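Local coordinates for WbbZ protein (PDB 6X1L) that is of unknown function but belongs to the polysaccharide pyruvyl transferase family and so probably transfers pyruvyl groups to a polysaccharide, at residues E84-I89 / R107-L112. Sequence-based numbering, arbitrary orientation.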
# COMPACT_ATOMS: atom_id res chain seq x y z
N GLU A 84 -8.37 8.01 -20.50
CA GLU A 84 -8.41 8.98 -19.41
C GLU A 84 -7.37 10.08 -19.60
O GLU A 84 -7.68 11.27 -19.52
CB GLU A 84 -8.22 8.28 -18.07
CG GLU A 84 -8.37 9.18 -16.86
CD GLU A 84 -8.27 8.43 -15.55
OE1 GLU A 84 -7.92 7.23 -15.57
OE2 GLU A 84 -8.55 9.03 -14.49
N GLY A 85 -6.12 9.69 -19.85
CA GLY A 85 -5.07 10.68 -20.08
C GLY A 85 -5.30 11.51 -21.33
O GLY A 85 -4.99 12.70 -21.35
N HIS A 86 -5.84 10.89 -22.38
CA HIS A 86 -6.14 11.62 -23.60
C HIS A 86 -7.22 12.67 -23.37
O HIS A 86 -7.12 13.79 -23.88
CB HIS A 86 -6.55 10.64 -24.70
CG HIS A 86 -7.18 11.30 -25.89
ND1 HIS A 86 -8.53 11.56 -25.97
CD2 HIS A 86 -6.65 11.73 -27.06
CE1 HIS A 86 -8.80 12.13 -27.13
NE2 HIS A 86 -7.68 12.25 -27.81
N ASP A 87 -8.25 12.32 -22.61
CA ASP A 87 -9.33 13.27 -22.34
C ASP A 87 -8.85 14.41 -21.44
O ASP A 87 -9.26 15.56 -21.61
CB ASP A 87 -10.53 12.56 -21.72
CG ASP A 87 -11.23 11.64 -22.70
OD1 ASP A 87 -10.87 11.65 -23.89
OD2 ASP A 87 -12.15 10.91 -22.27
N PHE A 88 -7.99 14.10 -20.46
CA PHE A 88 -7.49 15.14 -19.57
C PHE A 88 -6.68 16.18 -20.34
O PHE A 88 -6.85 17.39 -20.13
CB PHE A 88 -6.63 14.53 -18.47
CG PHE A 88 -6.10 15.55 -17.49
CD1 PHE A 88 -6.86 15.96 -16.42
CD2 PHE A 88 -4.83 16.10 -17.66
CE1 PHE A 88 -6.38 16.90 -15.52
CE2 PHE A 88 -4.35 17.04 -16.77
CZ PHE A 88 -5.12 17.44 -15.70
N ILE A 89 -5.81 15.73 -21.24
CA ILE A 89 -4.96 16.66 -21.97
C ILE A 89 -5.79 17.49 -22.95
O ILE A 89 -5.61 18.71 -23.05
CB ILE A 89 -3.83 15.90 -22.68
CG1 ILE A 89 -2.91 15.25 -21.64
CG2 ILE A 89 -3.04 16.83 -23.58
CD1 ILE A 89 -1.75 14.49 -22.24
N ARG A 107 0.90 5.31 -27.85
CA ARG A 107 0.50 4.49 -29.00
C ARG A 107 -0.74 5.12 -29.61
O ARG A 107 -1.75 5.31 -28.93
CB ARG A 107 0.22 3.05 -28.58
CG ARG A 107 1.40 2.32 -27.96
CD ARG A 107 2.50 2.04 -28.99
NE ARG A 107 3.57 1.23 -28.42
CZ ARG A 107 4.70 1.73 -27.92
NH1 ARG A 107 4.90 3.04 -27.92
NH2 ARG A 107 5.62 0.92 -27.41
N GLY A 108 -0.66 5.44 -30.90
CA GLY A 108 -1.82 6.01 -31.55
C GLY A 108 -2.08 7.43 -31.11
O GLY A 108 -1.16 8.17 -30.73
N TYR A 109 -3.36 7.82 -31.13
CA TYR A 109 -3.77 9.20 -30.87
C TYR A 109 -3.00 10.18 -31.76
O TYR A 109 -2.55 11.24 -31.32
CB TYR A 109 -3.60 9.55 -29.39
CG TYR A 109 -4.57 8.84 -28.47
CD1 TYR A 109 -5.91 8.72 -28.81
CD2 TYR A 109 -4.15 8.28 -27.27
CE1 TYR A 109 -6.81 8.07 -27.98
CE2 TYR A 109 -5.03 7.63 -26.43
CZ TYR A 109 -6.36 7.53 -26.79
OH TYR A 109 -7.25 6.89 -25.96
N SER A 110 -2.86 9.82 -33.04
CA SER A 110 -2.10 10.65 -33.96
C SER A 110 -2.77 12.00 -34.18
O SER A 110 -2.08 13.01 -34.38
CB SER A 110 -1.91 9.93 -35.29
OG SER A 110 -3.15 9.48 -35.82
N ASP A 111 -4.11 12.05 -34.14
CA ASP A 111 -4.81 13.32 -34.29
C ASP A 111 -4.48 14.29 -33.16
O ASP A 111 -4.38 15.50 -33.39
CB ASP A 111 -6.32 13.07 -34.36
CG ASP A 111 -7.12 14.35 -34.60
OD1 ASP A 111 -6.55 15.32 -35.15
OD2 ASP A 111 -8.32 14.37 -34.25
N LEU A 112 -4.29 13.77 -31.94
CA LEU A 112 -3.99 14.65 -30.81
C LEU A 112 -2.63 15.32 -30.97
O LEU A 112 -2.48 16.52 -30.68
CB LEU A 112 -4.04 13.86 -29.50
CG LEU A 112 -3.78 14.67 -28.23
CD1 LEU A 112 -4.90 15.66 -27.98
CD2 LEU A 112 -3.58 13.76 -27.04
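An offset aromatic stack between His86 and Tyr109 joins the starts of two consecutive helices, 84-92 and 110-115, which serve the successive beta-alpha-beta crossovers 67-71/84-92/98-104 and 98-104/110-115/120-124 of the six-stranded parallel sheet in this pyruvyl transferase relative, whose family is grouped with GT-B. The case illustrates how neighbouring helices of an alpha/beta domain can be joined mainly by a ring stack and nonpolar contacts, with no hydrogen bond between residues 84-89 and 107-112. The ring centroids are 4.4 Å apart and the planes tilt by 21°, so the overlap is partial: the CD2 corner of His86 lies over the Tyr109 face, 3.6 Å from CD1. The CB of His86 sits over the CZ and CE2 side of the same face, 4.0 Å from the ring centroid, in a CH-pi contact. Holding CG anti to the backbone N (chi1 166°) swings the imidazole out from helix 84-92 to meet the tyrosine. ND1 donates to Asp87 OD1 at 3.1 Å, nearly in the imidazole plane but on the anti side of the carboxylate and 23° out of its plane; this bond helps set the turn of the ring. Tyr109 occupies the N-cap position of helix 110-115, and its hydroxyl is hydrogen-bonded to the carbonyl of Tyr82, just ahead of helix 84-92. Deeper in, Leu112 and Ile89 both reach Phe120 of strand 120-124, and Leu112 CD2 touches His86 CD2 obliquely at 3.7 Å.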